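PDB 4OZU: coronin from Toxoplasma gondii, which probably binds actin filaments and contributes to host-cell invasion and egress by the parasite, the chain here being its N-terminal WD40 beta-propeller domain. Local coordinates for residues 282-287 with 293-298; 277-282 with 330-335; 169-174 with 197-202. One frame throughout, in Å; residues are numbered along the deposited sequence.

In the fold
Coming from the N terminus, the chain first closes contact 3: 23 residues after S174, N197 in strand 195-200 of the next blade packs back against the end of strand 164-170 and its turn. The chain then runs round the propeller to strand 281-286. There contact 1 is a local closure, the hairpin that returns at once as strand 291-298. Contact 2 is the wider loop, from the turn entering strand 281-286 to strand 331-339 of the following sheet, and contact 1 lies within it. These two share L282 and touch, G280 O lying 2.7 Å from Y297 N. Contact 3, with its centre about 26 Å from that of contact 1, joins two other blades.

Contact 1. Residues 282-287 with 293-298; sequences LYVCGK and RYYQYH
L282, Y283 and V284 pair with Y295, Y294 and R293 in an antiparallel beta hairpin, the two middle strands of a four-stranded propeller blade. Three backbone bonds fix the register. L282 and Y295 exchange a pair, with L282 N to Y295 O at 2.7 Å, and V284 N meets R293 O at 3.0 Å in an almost straight line. Y283 and Y294 form the non-hydrogen-bonded pair between them. A water donates to V284 O and accepts a weak bond from R293 N.

The aromatic contact lies on the face of Y283 and Y294. Their rings are oblique, planes at 50°, with Y283 CD2 3.5 Å from Y294 CB. With chi1 at 37°, Y294 CG sits between the backbone N and the carbonyl carbon, and the ring runs out from there away from strand 281-286, its hydroxyl bonded to L15 O. F349 of the neighbouring sheet meets both rings.

Apolar packing fills the other face, where F235 of the preceding blade touches L282 and V284. V284 and R293 run side by side, and V284 CG2 reaches the edge of the Y295 ring, 4.0 Å from Y295 CE1, and lies 3.5 Å from R293 CG.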
ATOM      1  N   LEU A 282       4.221   3.219  11.530  1.00 19.61           N
ATOM      2  CA  LEU A 282       4.982   2.844  10.346  1.00 18.59           C
ATOM      3  C   LEU A 282       5.419   1.397  10.487  1.00 19.95           C
ATOM      4  O   LEU A 282       6.241   1.072  11.347  1.00 25.38           O
ATOM      5  CB  LEU A 282       6.186   3.774  10.176  1.00 20.45           C
ATOM      6  CG  LEU A 282       7.037   3.674   8.909  1.00 21.34           C
ATOM      7  CD1 LEU A 282       6.201   3.820   7.645  1.00 25.20           C
ATOM      8  CD2 LEU A 282       8.126   4.723   8.935  1.00 24.61           C
ATOM      9  N   TYR A 283       4.841   0.528   9.663  1.00 21.69           N
ATOM     10  CA  TYR A 283       5.135  -0.901   9.723  1.00 20.61           C
ATOM     11  C   TYR A 283       6.138  -1.262   8.628  1.00 21.19           C
ATOM     12  O   TYR A 283       6.043  -0.748   7.518  1.00 23.66           O
ATOM     13  CB  TYR A 283       3.855  -1.726   9.559  1.00 19.80           C
ATOM     14  CG  TYR A 283       2.727  -1.339  10.496  1.00 18.98           C
ATOM     15  CD1 TYR A 283       1.881  -0.291  10.183  1.00 21.08           C
ATOM     16  CD2 TYR A 283       2.509  -2.023  11.683  1.00 24.67           C
ATOM     17  CE1 TYR A 283       0.850   0.073  11.019  1.00 19.20           C
ATOM     18  CE2 TYR A 283       1.472  -1.665  12.538  1.00 23.69           C
ATOM     19  CZ  TYR A 283       0.650  -0.616  12.197  1.00 21.45           C
ATOM     20  OH  TYR A 283      -0.379  -0.243  13.028  1.00 22.21           O
ATOM     21  N   VAL A 284       7.107  -2.120   8.945  1.00 22.31           N
ATOM     22  CA  VAL A 284       8.040  -2.621   7.937  1.00 25.24           C
ATOM     23  C   VAL A 284       7.938  -4.134   7.906  1.00 24.42           C
ATOM     24  O   VAL A 284       8.214  -4.810   8.896  1.00 30.46           O
ATOM     25  CB  VAL A 284       9.497  -2.153   8.199  1.00 32.36           C
ATOM     26  CG1 VAL A 284       9.593  -0.644   8.005  1.00 40.97           C
ATOM     27  CG2 VAL A 284       9.972  -2.532   9.595  1.00 27.72           C
ATOM     28  N   CYS A 285       7.545  -4.645   6.744  0.51 25.16           N
ATOM     29  CA  CYS A 285       7.205  -6.047   6.568  0.51 33.55           C
ATOM     30  C   CYS A 285       8.005  -6.664   5.431  0.51 27.53           C
ATOM     31  O   CYS A 285       8.016  -6.138   4.319  0.51 33.63           O
ATOM     32  CB  CYS A 285       5.709  -6.185   6.281  0.51 45.00           C
ATOM     33  SG  CYS A 285       4.665  -5.197   7.381  0.51 30.45           S
ATOM     34  N   GLY A 286       8.674  -7.777   5.715  1.00 25.02           N
ATOM     35  CA  GLY A 286       9.392  -8.514   4.692  1.00 28.57           C
ATOM     36  C   GLY A 286       8.702  -9.815   4.336  1.00 31.00           C
ATOM     37  O   GLY A 286       8.414 -10.631   5.211  1.00 29.99           O
ATOM     38  N   LYS A 287       8.434 -10.022   3.051  1.00 32.46           N
ATOM     39  CA  LYS A 287       7.908 -11.306   2.598  1.00 36.30           C
ATOM     40  C   LYS A 287       8.923 -12.396   2.903  1.00 33.25           C
ATOM     41  O   LYS A 287      10.113 -12.249   2.609  1.00 34.16           O
ATOM     42  CB  LYS A 287       7.597 -11.278   1.103  1.00 35.98           C
ATOM     43  CG  LYS A 287       6.528 -10.279   0.709  1.00 42.50           C
ATOM     44  CD  LYS A 287       6.448 -10.144  -0.799  1.00 63.82           C
ATOM     45  CE  LYS A 287       5.026 -10.301  -1.288  1.00 55.08           C
ATOM     46  NZ  LYS A 287       4.946 -10.322  -2.771  1.00 45.77           N
ATOM     47  N   ARG A 293       7.975  -5.569  12.426  1.00 33.49           N
ATOM     48  CA  ARG A 293       8.165  -4.562  13.465  1.00 45.70           C
ATOM     49  C   ARG A 293       7.611  -3.219  13.028  1.00 35.01           C
ATOM     50  O   ARG A 293       7.454  -2.943  11.837  1.00 25.42           O
ATOM     51  CB  ARG A 293       9.637  -4.435  13.849  1.00 52.74           C
ATOM     52  CG  ARG A 293      10.571  -4.042  12.735  1.00 39.87           C
ATOM     53  CD  ARG A 293      11.999  -3.997  13.256  1.00 55.97           C
ATOM     54  NE  ARG A 293      12.131  -3.071  14.378  1.00 74.22           N
ATOM     55  CZ  ARG A 293      13.242  -2.899  15.089  1.00 68.23           C
ATOM     56  NH1 ARG A 293      14.338  -3.594  14.807  1.00 72.66           N
ATOM     57  NH2 ARG A 293      13.255  -2.029  16.090  1.00 56.87           N
ATOM     58  N   TYR A 294       7.286  -2.395  14.012  1.00 24.24           N
ATOM     59  CA  TYR A 294       6.692  -1.108  13.735  1.00 22.69           C
ATOM     60  C   TYR A 294       7.208  -0.008  14.646  1.00 23.26           C
ATOM     61  O   TYR A 294       7.710  -0.246  15.752  1.00 26.29           O
ATOM     62  CB  TYR A 294       5.169  -1.196  13.822  1.00 25.80           C
ATOM     63  CG  TYR A 294       4.635  -2.093  14.905  1.00 23.10           C
ATOM     64  CD1 TYR A 294       4.488  -3.457  14.688  1.00 28.95           C
ATOM     65  CD2 TYR A 294       4.241  -1.578  16.139  1.00 21.35           C
ATOM     66  CE1 TYR A 294       3.982  -4.286  15.677  1.00 39.00           C
ATOM     67  CE2 TYR A 294       3.736  -2.400  17.126  1.00 27.54           C
ATOM     68  CZ  TYR A 294       3.606  -3.752  16.889  1.00 26.05           C
ATOM     69  OH  TYR A 294       3.100  -4.570  17.877  1.00 34.22           O
ATOM     70  N   TYR A 295       7.070   1.201  14.117  1.00 21.91           N
ATOM     71  CA  TYR A 295       7.592   2.429  14.683  1.00 26.22           C
ATOM     72  C   TYR A 295       6.468   3.445  14.679  1.00 20.60           C
ATOM     73  O   TYR A 295       5.502   3.282  13.929  1.00 24.09           O
ATOM     74  CB  TYR A 295       8.759   2.965  13.846  1.00 21.44           C
ATOM     75  CG  TYR A 295       9.886   1.991  13.626  1.00 24.44           C
ATOM     76  CD1 TYR A 295       9.798   0.996  12.663  1.00 29.96           C
ATOM     77  CD2 TYR A 295      11.047   2.078  14.372  1.00 26.31           C
ATOM     78  CE1 TYR A 295      10.842   0.104  12.462  1.00 26.76           C
ATOM     79  CE2 TYR A 295      12.091   1.197  14.183  1.00 27.04           C
ATOM     80  CZ  TYR A 295      11.983   0.212  13.231  1.00 30.03           C
ATOM     81  OH  TYR A 295      13.033  -0.656  13.050  1.00 30.68           O
ATOM     82  N   GLN A 296       6.589   4.496  15.481  1.00 24.80           N
ATOM     83  CA  GLN A 296       5.736   5.662  15.285  1.00 21.65           C
ATOM     84  C   GLN A 296       6.557   6.853  14.857  1.00 21.76           C
ATOM     85  O   GLN A 296       7.546   7.196  15.495  1.00 21.69           O
ATOM     86  CB  GLN A 296       4.948   6.032  16.538  1.00 25.86           C
ATOM     87  CG  GLN A 296       3.869   7.056  16.200  1.00 22.09           C
ATOM     88  CD  GLN A 296       3.128   7.598  17.397  1.00 23.07           C
ATOM     89  OE1 GLN A 296       3.675   7.703  18.496  1.00 22.57           O
ATOM     90  NE2 GLN A 296       1.866   7.962  17.185  1.00 23.64           N
ATOM     91  N   TYR A 297       6.118   7.475  13.769  1.00 21.41           N
ATOM     92  CA  TYR A 297       6.647   8.752  13.320  1.00 20.08           C
ATOM     93  C   TYR A 297       5.777   9.825  13.951  1.00 22.54           C
ATOM     94  O   TYR A 297       4.609   9.969  13.596  1.00 21.29           O
ATOM     95  CB  TYR A 297       6.633   8.828  11.798  1.00 19.49           C
ATOM     96  CG  TYR A 297       7.335  10.019  11.176  1.00 19.77           C
ATOM     97  CD1 TYR A 297       8.585  10.426  11.611  1.00 21.43           C
ATOM     98  CD2 TYR A 297       6.766  10.689  10.100  1.00 22.08           C
ATOM     99  CE1 TYR A 297       9.229  11.503  11.020  1.00 26.05           C
ATOM    100  CE2 TYR A 297       7.397  11.758   9.508  1.00 25.85           C
ATOM    101  CZ  TYR A 297       8.626  12.157   9.965  1.00 23.04           C
ATOM    102  OH  TYR A 297       9.252  13.216   9.358  1.00 28.28           O
ATOM    103  N   HIS A 298       6.340  10.545  14.913  1.00 28.55           N
ATOM    104  CA  HIS A 298       5.581  11.497  15.712  1.00 29.46           C
ATOM    105  C   HIS A 298       6.459  12.682  16.055  1.00 26.78           C
ATOM    106  O   HIS A 298       7.594  12.510  16.497  1.00 25.00           O
ATOM    107  CB  HIS A 298       5.063  10.831  16.988  1.00 29.72           C
ATOM    108  CG  HIS A 298       4.124  11.684  17.784  1.00 32.03           C
ATOM    109  ND1 HIS A 298       2.780  11.783  17.493  1.00 35.01           N
ATOM    110  CD2 HIS A 298       4.333  12.473  18.866  1.00 30.84           C
ATOM    111  CE1 HIS A 298       2.203  12.598  18.358  1.00 26.87           C
ATOM    112  NE2 HIS A 298       3.122  13.028  19.202  1.00 33.59           N
TER
HETATM  113  O   HOH W   1      10.233  -6.352   9.965  1.00 30.48           O

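Contact 2. Residues 277-282 with 330-335; sequences ETTGML and AEIGRM
T279 and I332 come closest along the backbone, CA to CA 8.1 Å, with M281 and G333 next at 8.7 Å. That spacing is too wide for strand pairing: these are neighbouring blades of the propeller, meeting through side chains alone. On one side the chain turns through T279 and G280, whose positive phi (90°) suits glycine, into strand 281-286. On the other, I332 and G333 form a classic beta bulge opposite F349.

The I332 side chain crosses that of M281 at about a right angle. Its chain runs out extended (chi2 167°), putting the CD1 methyl 3.4 Å from M281 CG, tighter than usual for two carbons. M281 is folded at chi2 and chi3 and also packs on Y294 and V305, while L15 touches both M281 and I332. T279 OG1 lies 4.2 Å from I332 CD1. E331 and R334 form a salt bridge within strand 331-339, R334 NE to E331 OE2 at 2.8 Å.

T279 OG1 is already engaged: it accepts from M281 N in an ST turn and bonds D276 OD2. The interface is therefore a small buried apolar join, with its neighbouring hydroxyl satisfied from its own turn.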
ATOM      1  N   GLU A 277      -1.042   7.224   7.956  1.00 21.14           N
ATOM      2  CA  GLU A 277      -0.856   8.668   7.900  1.00 16.60           C
ATOM      3  C   GLU A 277      -1.611   9.378   9.020  1.00 16.11           C
ATOM      4  O   GLU A 277      -1.346  10.542   9.313  1.00 22.86           O
ATOM      5  CB  GLU A 277      -1.318   9.210   6.545  1.00 20.81           C
ATOM      6  CG  GLU A 277      -2.839   9.240   6.367  1.00 23.18           C
ATOM      7  CD  GLU A 277      -3.466  10.526   6.885  1.00 19.04           C
ATOM      8  OE1 GLU A 277      -2.973  11.620   6.528  1.00 21.21           O
ATOM      9  OE2 GLU A 277      -4.454  10.443   7.649  1.00 21.65           O
ATOM     10  N   THR A 278      -2.559   8.672   9.624  1.00 16.57           N
ATOM     11  CA  THR A 278      -3.458   9.270  10.604  1.00 18.77           C
ATOM     12  C   THR A 278      -2.882   9.241  12.022  1.00 18.16           C
ATOM     13  O   THR A 278      -3.098  10.177  12.793  1.00 21.93           O
ATOM     14  CB  THR A 278      -4.830   8.559  10.593  1.00 23.29           C
ATOM     15  OG1 THR A 278      -5.237   8.323   9.234  1.00 23.89           O
ATOM     16  CG2 THR A 278      -5.880   9.408  11.299  1.00 23.05           C
ATOM     17  N   THR A 279      -2.146   8.182  12.359  1.00 17.96           N
ATOM     18  CA  THR A 279      -1.520   8.058  13.678  1.00 19.19           C
ATOM     19  C   THR A 279      -0.000   8.173  13.639  1.00 18.51           C
ATOM     20  O   THR A 279       0.630   8.429  14.668  1.00 19.68           O
ATOM     21  CB  THR A 279      -1.852   6.712  14.356  1.00 22.24           C
ATOM     22  OG1 THR A 279      -1.261   5.643  13.610  1.00 19.41           O
ATOM     23  CG2 THR A 279      -3.360   6.501  14.470  1.00 27.56           C
ATOM     24  N   GLY A 280       0.587   7.971  12.465  1.00 21.16           N
ATOM     25  CA  GLY A 280       2.031   7.960  12.337  1.00 23.07           C
ATOM     26  C   GLY A 280       2.676   6.595  12.519  1.00 21.91           C
ATOM     27  O   GLY A 280       3.901   6.478  12.486  1.00 19.24           O
ATOM     28  N   MET A 281       1.874   5.552  12.701  1.00 18.69           N
ATOM     29  CA  MET A 281       2.425   4.204  12.786  1.00 21.96           C
ATOM     30  C   MET A 281       3.043   3.826  11.451  1.00 20.54           C
ATOM     31  O   MET A 281       2.473   4.080  10.379  1.00 20.05           O
ATOM     32  CB  MET A 281       1.366   3.169  13.172  1.00 19.81           C
ATOM     33  CG  MET A 281       0.833   3.268  14.591  1.00 25.24           C
ATOM     34  SD  MET A 281       2.078   3.416  15.889  1.00 27.31           S
ATOM     35  CE  MET A 281       3.106   1.983  15.585  1.00 26.31           C
ATOM     36  N   LEU A 282       4.221   3.219  11.530  1.00 19.61           N
ATOM     37  CA  LEU A 282       4.982   2.844  10.346  1.00 18.59           C
ATOM     38  C   LEU A 282       5.419   1.397  10.487  1.00 19.95           C
ATOM     39  O   LEU A 282       6.241   1.072  11.347  1.00 25.38           O
ATOM     40  CB  LEU A 282       6.186   3.774  10.176  1.00 20.45           C
ATOM     41  CG  LEU A 282       7.037   3.674   8.909  1.00 21.34           C
ATOM     42  CD1 LEU A 282       6.201   3.820   7.645  1.00 25.20           C
ATOM     43  CD2 LEU A 282       8.126   4.723   8.935  1.00 24.61           C
ATOM     44  N   ALA A 330     -10.077  -0.643  20.174  1.00 23.90           N
ATOM     45  CA  ALA A 330      -8.877   0.191  20.134  1.00 23.22           C
ATOM     46  C   ALA A 330      -7.914  -0.350  19.087  1.00 23.18           C
ATOM     47  O   ALA A 330      -6.692  -0.232  19.219  1.00 24.10           O
ATOM     48  CB  ALA A 330      -8.204   0.261  21.501  1.00 25.74           C
ATOM     49  N   GLU A 331      -8.476  -0.946  18.040  1.00 28.23           N
ATOM     50  CA  GLU A 331      -7.689  -1.379  16.893  1.00 22.21           C
ATOM     51  C   GLU A 331      -7.353  -0.171  16.030  1.00 21.61           C
ATOM     52  O   GLU A 331      -8.261   0.535  15.601  1.00 24.79           O
ATOM     53  CB  GLU A 331      -8.463  -2.412  16.068  1.00 20.67           C
ATOM     54  CG  GLU A 331      -7.698  -2.955  14.870  1.00 25.35           C
ATOM     55  CD  GLU A 331      -8.542  -3.876  14.012  1.00 29.10           C
ATOM     56  OE1 GLU A 331      -9.627  -3.439  13.553  1.00 25.05           O
ATOM     57  OE2 GLU A 331      -8.123  -5.036  13.795  1.00 26.33           O
ATOM     58  N   ILE A 332      -6.068   0.070  15.760  1.00 24.68           N
ATOM     59  CA  ILE A 332      -5.697   1.198  14.902  1.00 23.99           C
ATOM     60  C   ILE A 332      -5.242   0.744  13.514  1.00 22.99           C
ATOM     61  O   ILE A 332      -5.265   1.522  12.561  1.00 23.00           O
ATOM     62  CB  ILE A 332      -4.600   2.074  15.545  1.00 31.26           C
ATOM     63  CG1 ILE A 332      -3.272   1.334  15.649  1.00 47.46           C
ATOM     64  CG2 ILE A 332      -5.057   2.565  16.923  1.00 32.24           C
ATOM     65  CD1 ILE A 332      -2.118   2.246  15.985  1.00 71.60           C
ATOM     66  N   GLY A 333      -4.830  -0.512  13.403  1.00 20.10           N
ATOM     67  CA  GLY A 333      -4.470  -1.083  12.118  1.00 21.82           C
ATOM     68  C   GLY A 333      -4.681  -2.580  12.114  1.00 23.49           C
ATOM     69  O   GLY A 333      -4.791  -3.205  13.179  1.00 22.07           O
ATOM     70  N   ARG A 334      -4.761  -3.158  10.920  1.00 23.75           N
ATOM     71  CA  ARG A 334      -4.893  -4.606  10.796  1.00 20.80           C
ATOM     72  C   ARG A 334      -4.184  -5.110   9.553  1.00 19.55           C
ATOM     73  O   ARG A 334      -4.417  -4.625   8.443  1.00 20.68           O
ATOM     74  CB  ARG A 334      -6.367  -5.024  10.764  1.00 22.93           C
ATOM     75  CG  ARG A 334      -6.569  -6.525  10.932  1.00 22.87           C
ATOM     76  CD  ARG A 334      -8.010  -6.950  10.645  1.00 25.97           C
ATOM     77  NE  ARG A 334      -8.993  -6.102  11.319  1.00 23.67           N
ATOM     78  CZ  ARG A 334     -10.272  -6.015  10.964  1.00 24.90           C
ATOM     79  NH1 ARG A 334     -10.742  -6.738   9.952  1.00 24.21           N
ATOM     80  NH2 ARG A 334     -11.091  -5.209  11.623  1.00 25.86           N
ATOM     81  N   MET A 335      -3.299  -6.074   9.763  1.00 22.36           N
ATOM     82  CA  MET A 335      -2.629  -6.755   8.667  1.00 23.37           C
ATOM     83  C   MET A 335      -3.379  -8.032   8.320  1.00 21.41           C
ATOM     84  O   MET A 335      -3.847  -8.740   9.204  1.00 24.51           O
ATOM     85  CB  MET A 335      -1.187  -7.084   9.044  1.00 21.86           C
ATOM     86  CG  MET A 335      -0.408  -7.833   7.980  1.00 28.25           C
ATOM     87  SD  MET A 335       1.153  -8.474   8.621  1.00 36.91           S
ATOM     88  CE  MET A 335       2.009  -6.957   9.015  1.00 93.50           C
TER

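Contact 3. Residues 169-174 with 197-202; sequences VKFQES and NIVDPR
N197 opens the contact by laying its side-chain amide against the F171 ring. The amide lies nearly flat on the ring, their planes 23° apart, with N197 ND2 3.6 Å above one face of F171 and offset toward its rim. The tightest approach is 3.3 Å, between N197 CG and F171 CE1. The amide is held from its own blade: S209 OG bonds OD1, and T191 OG1 takes a weak bond from ND2, which probably fixes its rotation against the ring.

I198 turns its side chain away. V199 points back and splits its two methyls. V199 CG1 stands anti to the backbone N (chi1 -178°) and meets V169 CG2 at 3.9 Å, the two valine side chains passing alongside, heading opposite ways. V199 CG2 comes in at the edge of the F171 ring, near its plane, 3.9 Å from F171 CZ. V206 backs both V169 and F171, and F157 backs V199.

D200 points away as the strand ends, and R202 reaches W379 of helix 376-380 in a cation-pi contact. V199 and D200, at the end of the third strand of the blade, probably sit where a canonical WD40 repeat has its Trp-Asp pair. The whole is blade-to-blade packing of a WD40 propeller: the edge strand 164-170 and the turn after it, through V169 and F171, against strand 195-200 of the next blade.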
ATOM      1  N   VAL A 169       7.485   9.066 -17.347  1.00 21.73           N
ATOM      2  CA  VAL A 169       8.875   9.361 -17.039  1.00 22.18           C
ATOM      3  C   VAL A 169       9.624   8.043 -17.024  1.00 20.27           C
ATOM      4  O   VAL A 169       9.195   7.096 -16.360  1.00 28.00           O
ATOM      5  CB  VAL A 169       9.022  10.089 -15.682  1.00 30.66           C
ATOM      6  CG1 VAL A 169      10.481  10.195 -15.277  1.00 37.74           C
ATOM      7  CG2 VAL A 169       8.388  11.472 -15.750  1.00 30.75           C
ATOM      8  N   LYS A 170      10.731   7.972 -17.758  1.00 22.94           N
ATOM      9  CA  LYS A 170      11.496   6.734 -17.834  1.00 22.32           C
ATOM     10  C   LYS A 170      12.889   6.858 -17.227  1.00 23.71           C
ATOM     11  O   LYS A 170      13.704   7.683 -17.651  1.00 24.37           O
ATOM     12  CB  LYS A 170      11.623   6.257 -19.274  1.00 26.29           C
ATOM     13  CG  LYS A 170      12.317   4.906 -19.351  1.00 45.23           C
ATOM     14  CD  LYS A 170      12.458   4.383 -20.755  1.00 59.13           C
ATOM     15  CE  LYS A 170      12.967   2.949 -20.725  1.00 57.35           C
ATOM     16  NZ  LYS A 170      14.153   2.783 -19.832  1.00 29.97           N
ATOM     17  N   PHE A 171      13.146   5.995 -16.249  1.00 23.81           N
ATOM     18  CA  PHE A 171      14.463   5.835 -15.656  1.00 24.66           C
ATOM     19  C   PHE A 171      15.209   4.728 -16.377  1.00 28.29           C
ATOM     20  O   PHE A 171      14.611   3.934 -17.099  1.00 30.51           O
ATOM     21  CB  PHE A 171      14.341   5.528 -14.163  1.00 33.23           C
ATOM     22  CG  PHE A 171      13.619   6.591 -13.402  1.00 25.34           C
ATOM     23  CD1 PHE A 171      14.295   7.706 -12.939  1.00 28.48           C
ATOM     24  CD2 PHE A 171      12.260   6.501 -13.190  1.00 24.65           C
ATOM     25  CE1 PHE A 171      13.628   8.698 -12.263  1.00 30.93           C
ATOM     26  CE2 PHE A 171      11.587   7.488 -12.511  1.00 22.44           C
ATOM     27  CZ  PHE A 171      12.271   8.587 -12.047  1.00 26.15           C
ATOM     28  N   GLN A 172      16.522   4.685 -16.188  1.00 28.14           N
ATOM     29  CA  GLN A 172      17.357   3.720 -16.885  1.00 28.50           C
ATOM     30  C   GLN A 172      17.237   2.302 -16.318  1.00 38.86           C
ATOM     31  O   GLN A 172      17.467   1.330 -17.036  1.00 32.20           O
ATOM     32  CB  GLN A 172      18.817   4.164 -16.845  1.00 36.27           C
ATOM     33  CG  GLN A 172      19.060   5.522 -17.475  1.00 39.96           C
ATOM     34  CD  GLN A 172      20.537   5.842 -17.623  1.00 54.00           C
ATOM     35  OE1 GLN A 172      21.336   4.983 -17.998  1.00 67.85           O
ATOM     36  NE2 GLN A 172      20.907   7.083 -17.325  1.00 63.77           N
ATOM     37  N   GLU A 173      16.881   2.187 -15.041  1.00 28.83           N
ATOM     38  CA  GLU A 173      16.814   0.886 -14.377  1.00 31.74           C
ATOM     39  C   GLU A 173      15.396   0.560 -13.921  1.00 26.08           C
ATOM     40  O   GLU A 173      14.551   1.446 -13.832  1.00 24.40           O
ATOM     41  CB  GLU A 173      17.772   0.854 -13.188  1.00 30.89           C
ATOM     42  CG  GLU A 173      19.233   1.014 -13.585  1.00 40.21           C
ATOM     43  CD  GLU A 173      19.726  -0.112 -14.471  1.00 94.93           C
ATOM     44  OE1 GLU A 173      19.506  -1.290 -14.113  1.00134.95           O
ATOM     45  OE2 GLU A 173      20.335   0.176 -15.525  1.00 92.89           O
ATOM     46  N   SER A 174      15.149  -0.719 -13.650  1.00 29.19           N
ATOM     47  CA  SER A 174      13.811  -1.203 -13.308  1.00 25.20           C
ATOM     48  C   SER A 174      13.265  -0.547 -12.050  1.00 23.41           C
ATOM     49  O   SER A 174      14.008  -0.273 -11.113  1.00 25.97           O
ATOM     50  CB  SER A 174      13.817  -2.722 -13.110  1.00 32.92           C
ATOM     51  OG  SER A 174      14.352  -3.388 -14.241  1.00 55.29           O
ATOM     52  N   ASN A 197      13.679   8.411  -6.447  1.00 21.72           N
ATOM     53  CA  ASN A 197      13.340   9.472  -7.383  1.00 20.10           C
ATOM     54  C   ASN A 197      11.991  10.076  -7.059  1.00 20.75           C
ATOM     55  O   ASN A 197      11.043   9.358  -6.733  1.00 22.38           O
ATOM     56  CB  ASN A 197      13.331   8.945  -8.822  1.00 21.56           C
ATOM     57  CG  ASN A 197      14.542   8.090  -9.140  1.00 24.46           C
ATOM     58  OD1 ASN A 197      15.652   8.599  -9.310  1.00 30.44           O
ATOM     59  ND2 ASN A 197      14.332   6.779  -9.230  1.00 34.61           N
ATOM     60  N   ILE A 198      11.920  11.401  -7.145  1.00 19.60           N
ATOM     61  CA  ILE A 198      10.678  12.130  -6.940  1.00 18.76           C
ATOM     62  C   ILE A 198      10.185  12.662  -8.282  1.00 20.16           C
ATOM     63  O   ILE A 198      10.943  13.293  -9.024  1.00 20.84           O
ATOM     64  CB  ILE A 198      10.850  13.304  -5.961  1.00 21.25           C
ATOM     65  CG1 ILE A 198      11.615  12.869  -4.706  1.00 20.25           C
ATOM     66  CG2 ILE A 198       9.493  13.884  -5.610  1.00 22.70           C
ATOM     67  CD1 ILE A 198      10.953  11.750  -3.925  1.00 19.71           C
ATOM     68  N   VAL A 199       8.907  12.424  -8.569  1.00 21.27           N
ATOM     69  CA  VAL A 199       8.323  12.737  -9.874  1.00 22.00           C
ATOM     70  C   VAL A 199       7.111  13.635  -9.739  1.00 23.49           C
ATOM     71  O   VAL A 199       6.222  13.355  -8.933  1.00 21.75           O
ATOM     72  CB  VAL A 199       7.893  11.461 -10.616  1.00 22.07           C
ATOM     73  CG1 VAL A 199       7.332  11.803 -11.989  1.00 26.55           C
ATOM     74  CG2 VAL A 199       9.073  10.499 -10.742  1.00 22.47           C
ATOM     75  N   ASP A 200       7.090  14.705 -10.537  1.00 24.03           N
ATOM     76  CA  ASP A 200       5.931  15.586 -10.656  1.00 22.49           C
ATOM     77  C   ASP A 200       5.198  15.261 -11.959  1.00 22.44           C
ATOM     78  O   ASP A 200       5.655  15.635 -13.040  1.00 25.78           O
ATOM     79  CB  ASP A 200       6.370  17.052 -10.624  1.00 22.77           C
ATOM     80  CG  ASP A 200       5.194  18.030 -10.622  1.00 26.63           C
ATOM     81  OD1 ASP A 200       4.135  17.722 -11.209  1.00 24.84           O
ATOM     82  OD2 ASP A 200       5.346  19.124 -10.036  1.00 32.37           O
ATOM     83  N   PRO A 201       4.061  14.553 -11.869  1.00 21.52           N
ATOM     84  CA  PRO A 201       3.396  14.138 -13.114  1.00 22.35           C
ATOM     85  C   PRO A 201       2.779  15.282 -13.913  1.00 24.65           C
ATOM     86  O   PRO A 201       2.760  15.219 -15.138  1.00 26.68           O
ATOM     87  CB  PRO A 201       2.307  13.185 -12.630  1.00 18.74           C
ATOM     88  CG  PRO A 201       2.064  13.567 -11.197  1.00 20.66           C
ATOM     89  CD  PRO A 201       3.389  14.014 -10.674  1.00 23.49           C
ATOM     90  N   ARG A 202       2.269  16.307 -13.242  1.00 22.83           N
ATOM     91  CA  ARG A 202       1.656  17.420 -13.954  1.00 24.25           C
ATOM     92  C   ARG A 202       2.705  18.249 -14.701  1.00 23.40           C
ATOM     93  O   ARG A 202       2.382  18.934 -15.671  1.00 26.75           O
ATOM     94  CB  ARG A 202       0.857  18.291 -12.988  1.00 22.13           C
ATOM     95  CG  ARG A 202      -0.448  17.630 -12.556  1.00 21.13           C
ATOM     96  CD  ARG A 202      -1.191  18.419 -11.521  1.00 21.65           C
ATOM     97  NE  ARG A 202      -0.437  18.504 -10.277  1.00 23.88           N
ATOM     98  CZ  ARG A 202      -0.887  19.099  -9.180  1.00 21.85           C
ATOM     99  NH1 ARG A 202      -2.087  19.667  -9.171  1.00 23.50           N
ATOM    100  NH2 ARG A 202      -0.131  19.133  -8.100  1.00 20.56           N
TER